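Local coordinates for T9SS C-terminal target domain-containing protein (Bacteroides cellulosilyticus, PDB 5JVK), which probably hydrolyses O-glycosidic bonds as a family 39 glycoside hydrolase of a gut symbiont, at residues V336-I341 / Y368-V373. Numbering follows the deposited sequence.
Sequences VWVTEI and YMSPGV
P371 points CG down onto one face of the W337 indole, the two side chains crossing at about a right angle: P371 CG sits 3.6 Å from W337 CZ2, almost on the normal of the six-membered ring, a CH-pi contact. Proline, with polarised ring hydrogens, and tryptophan, with a broad electron-rich face, suit this pairing. A CB on G372 would run into W337 CE3, so glycine lets the chain pass close by the indole. Beside them S370 OG donates to V336 O at 2.6 Å, in the carbonyl plane and on a lone pair. With OG anti to the backbone N (chi1 -175°), the hydroxyl reaches the strand and also accepts from G372 N, closing an ST turn. V338 N is weakly bonded to G372 O at 3.0 Å, opening the parallel pairing of V338 with V373.

On the other flank the flexible thioether of M369, bent at chi2 (98°), follows V336, with M369 SD 3.8 Å from V336 CB. V373 CG1 meets I341 CG2 at 3.7 Å; these two and V336 and V338, all branched, fill the layer between barrel and helices, where W316 of helix 312-325 touches V338 and M369. A water bridges V336 N and M369 O, while W337 NE1 bonds to S335 OG. Replacing W337 by alanine is likely to leave P371 CG without its aromatic platform and S335 OG without the indole N-H. Ahead of the V338-V373 bridge, where the seventh and eighth strands of the (beta/alpha)8 barrel are not yet paired, the buried S370 OG, donating once and accepting from G372 N and, weakly, V338 N, ties loop backbone to strand as only a small hydroxyl can.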
ATOM      1  N   VAL A 336       9.947  13.360   0.645  1.00 26.84           N
ATOM      2  CA  VAL A 336      10.425  11.980   0.738  1.00 26.35           C
ATOM      3  C   VAL A 336       9.250  11.049   0.474  1.00 25.96           C
ATOM      4  O   VAL A 336       8.282  11.052   1.226  1.00 26.18           O
ATOM      5  CB  VAL A 336      11.037  11.682   2.126  1.00 26.02           C
ATOM      6  CG1 VAL A 336      11.558  10.249   2.198  1.00 25.86           C
ATOM      7  CG2 VAL A 336      12.148  12.674   2.432  1.00 26.13           C
ATOM      8  N   TRP A 337       9.349  10.251  -0.587  1.00 25.63           N
ATOM      9  CA  TRP A 337       8.272   9.356  -1.008  1.00 25.31           C
ATOM     10  C   TRP A 337       8.652   7.902  -0.745  1.00 24.62           C
ATOM     11  O   TRP A 337       9.656   7.426  -1.260  1.00 24.95           O
ATOM     12  CB  TRP A 337       7.988   9.569  -2.492  1.00 25.47           C
ATOM     13  CG  TRP A 337       7.465  10.937  -2.785  1.00 25.95           C
ATOM     14  CD1 TRP A 337       8.189  12.092  -2.873  1.00 26.23           C
ATOM     15  CD2 TRP A 337       6.099  11.302  -3.011  1.00 26.20           C
ATOM     16  NE1 TRP A 337       7.358  13.154  -3.146  1.00 26.27           N
ATOM     17  CE2 TRP A 337       6.070  12.697  -3.238  1.00 26.26           C
ATOM     18  CE3 TRP A 337       4.896  10.585  -3.051  1.00 26.21           C
ATOM     19  CZ2 TRP A 337       4.885  13.390  -3.501  1.00 26.36           C
ATOM     20  CZ3 TRP A 337       3.714  11.277  -3.310  1.00 26.35           C
ATOM     21  CH2 TRP A 337       3.720  12.666  -3.531  1.00 26.22           C
ATOM     22  N   VAL A 338       7.852   7.197   0.053  1.00 23.60           N
ATOM     23  CA  VAL A 338       8.108   5.782   0.340  1.00 22.96           C
ATOM     24  C   VAL A 338       7.423   4.958  -0.753  1.00 22.53           C
ATOM     25  O   VAL A 338       6.330   4.422  -0.562  1.00 22.32           O
ATOM     26  CB  VAL A 338       7.642   5.398   1.762  1.00 22.81           C
ATOM     27  CG1 VAL A 338       8.023   3.958   2.091  1.00 22.69           C
ATOM     28  CG2 VAL A 338       8.232   6.366   2.783  1.00 22.87           C
ATOM     29  N   THR A 339       8.080   4.879  -1.906  1.00 22.25           N
ATOM     30  CA  THR A 339       7.465   4.331  -3.120  1.00 22.26           C
ATOM     31  C   THR A 339       7.351   2.803  -3.147  1.00 22.25           C
ATOM     32  O   THR A 339       6.616   2.263  -3.969  1.00 22.29           O
ATOM     33  CB  THR A 339       8.178   4.829  -4.396  1.00 22.18           C
ATOM     34  OG1 THR A 339       9.558   4.442  -4.376  1.00 22.15           O
ATOM     35  CG2 THR A 339       8.067   6.347  -4.502  1.00 22.14           C
ATOM     36  N   GLU A 340       8.072   2.114  -2.263  1.00 22.36           N
ATOM     37  CA  GLU A 340       7.785   0.708  -1.957  1.00 22.35           C
ATOM     38  C   GLU A 340       8.055   0.407  -0.487  1.00 21.96           C
ATOM     39  O   GLU A 340       9.106   0.762   0.045  1.00 21.53           O
ATOM     40  CB  GLU A 340       8.624  -0.256  -2.802  1.00 22.56           C
ATOM     41  CG  GLU A 340       8.346  -0.252  -4.297  1.00 22.78           C
ATOM     42  CD  GLU A 340       9.126  -1.318  -5.053  1.00 23.16           C
ATOM     43  OE1 GLU A 340       9.671  -2.257  -4.426  1.00 23.16           O
ATOM     44  OE2 GLU A 340       9.208  -1.209  -6.293  1.00 23.93           O
ATOM     45  N   ILE A 341       7.096  -0.244   0.161  1.00 21.40           N
ATOM     46  CA  ILE A 341       7.337  -0.917   1.432  1.00 21.15           C
ATOM     47  C   ILE A 341       6.342  -2.069   1.524  1.00 20.99           C
ATOM     48  O   ILE A 341       5.203  -1.935   1.081  1.00 21.06           O
ATOM     49  CB  ILE A 341       7.236   0.048   2.639  1.00 21.16           C
ATOM     50  CG1 ILE A 341       7.643  -0.665   3.935  1.00 21.32           C
ATOM     51  CG2 ILE A 341       5.838   0.645   2.770  1.00 21.19           C
ATOM     52  CD1 ILE A 341       7.829   0.268   5.113  1.00 21.33           C
ATOM     53  N   TYR A 368       4.732  11.632  11.026  1.00 25.02           N
ATOM     54  CA  TYR A 368       4.358  12.095   9.681  1.00 25.40           C
ATOM     55  C   TYR A 368       5.468  12.878   8.988  1.00 25.38           C
ATOM     56  O   TYR A 368       5.949  13.883   9.511  1.00 25.37           O
ATOM     57  CB  TYR A 368       3.080  12.946   9.690  1.00 25.64           C
ATOM     58  CG  TYR A 368       2.606  13.278   8.287  1.00 26.08           C
ATOM     59  CD1 TYR A 368       2.032  12.297   7.480  1.00 26.07           C
ATOM     60  CD2 TYR A 368       2.764  14.562   7.751  1.00 26.37           C
ATOM     61  CE1 TYR A 368       1.614  12.583   6.187  1.00 26.66           C
ATOM     62  CE2 TYR A 368       2.347  14.860   6.459  1.00 26.57           C
ATOM     63  CZ  TYR A 368       1.773  13.865   5.680  1.00 26.88           C
ATOM     64  OH  TYR A 368       1.353  14.142   4.400  1.00 27.15           O
ATOM     65  N   MET A 369       5.871  12.390   7.816  1.00 25.47           N
ATOM     66  CA  MET A 369       6.843  13.085   6.965  1.00 25.84           C
ATOM     67  C   MET A 369       6.636  12.855   5.463  1.00 25.51           C
ATOM     68  O   MET A 369       6.808  13.790   4.685  1.00 25.63           O
ATOM     69  CB  MET A 369       8.283  12.749   7.394  1.00 26.35           C
ATOM     70  CG  MET A 369       8.735  11.319   7.144  1.00 26.80           C
ATOM     71  SD  MET A 369       9.699  11.147   5.630  1.00 27.84           S
ATOM     72  CE  MET A 369       9.798   9.366   5.473  1.00 27.76           C
ATOM     73  N   SER A 370       6.274  11.636   5.056  1.00 25.19           N
ATOM     74  CA  SER A 370       6.039  11.317   3.645  1.00 25.20           C
ATOM     75  C   SER A 370       4.588  11.590   3.237  1.00 25.13           C
ATOM     76  O   SER A 370       3.666  11.251   3.985  1.00 25.77           O
ATOM     77  CB  SER A 370       6.372   9.847   3.375  1.00 25.11           C
ATOM     78  OG  SER A 370       6.260   9.543   1.995  1.00 25.11           O
ATOM     79  N   PRO A 371       4.375  12.196   2.046  1.00 24.66           N
ATOM     80  CA  PRO A 371       3.018  12.342   1.508  1.00 24.01           C
ATOM     81  C   PRO A 371       2.496  11.111   0.752  1.00 23.28           C
ATOM     82  O   PRO A 371       1.360  11.134   0.285  1.00 23.21           O
ATOM     83  CB  PRO A 371       3.155  13.530   0.556  1.00 24.21           C
ATOM     84  CG  PRO A 371       4.552  13.433   0.057  1.00 24.57           C
ATOM     85  CD  PRO A 371       5.370  12.871   1.188  1.00 24.66           C
ATOM     86  N   GLY A 372       3.310  10.063   0.619  1.00 22.56           N
ATOM     87  CA  GLY A 372       2.903   8.858  -0.100  1.00 22.06           C
ATOM     88  C   GLY A 372       3.709   7.631   0.292  1.00 21.60           C
ATOM     89  O   GLY A 372       4.872   7.496  -0.090  1.00 21.68           O
ATOM     90  N   VAL A 373       3.080   6.746   1.062  1.00 20.98           N
ATOM     91  CA  VAL A 373       3.663   5.467   1.444  1.00 20.45           C
ATOM     92  C   VAL A 373       2.943   4.376   0.662  1.00 20.12           C
ATOM     93  O   VAL A 373       1.772   4.090   0.924  1.00 20.08           O
ATOM     94  CB  VAL A 373       3.540   5.235   2.963  1.00 20.40           C
ATOM     95  CG1 VAL A 373       4.061   3.855   3.352  1.00 20.35           C
ATOM     96  CG2 VAL A 373       4.283   6.335   3.715  1.00 20.55           C
TER
HETATM   97  O   HOH W   1       8.456  14.582   2.607  1.00 25.23           O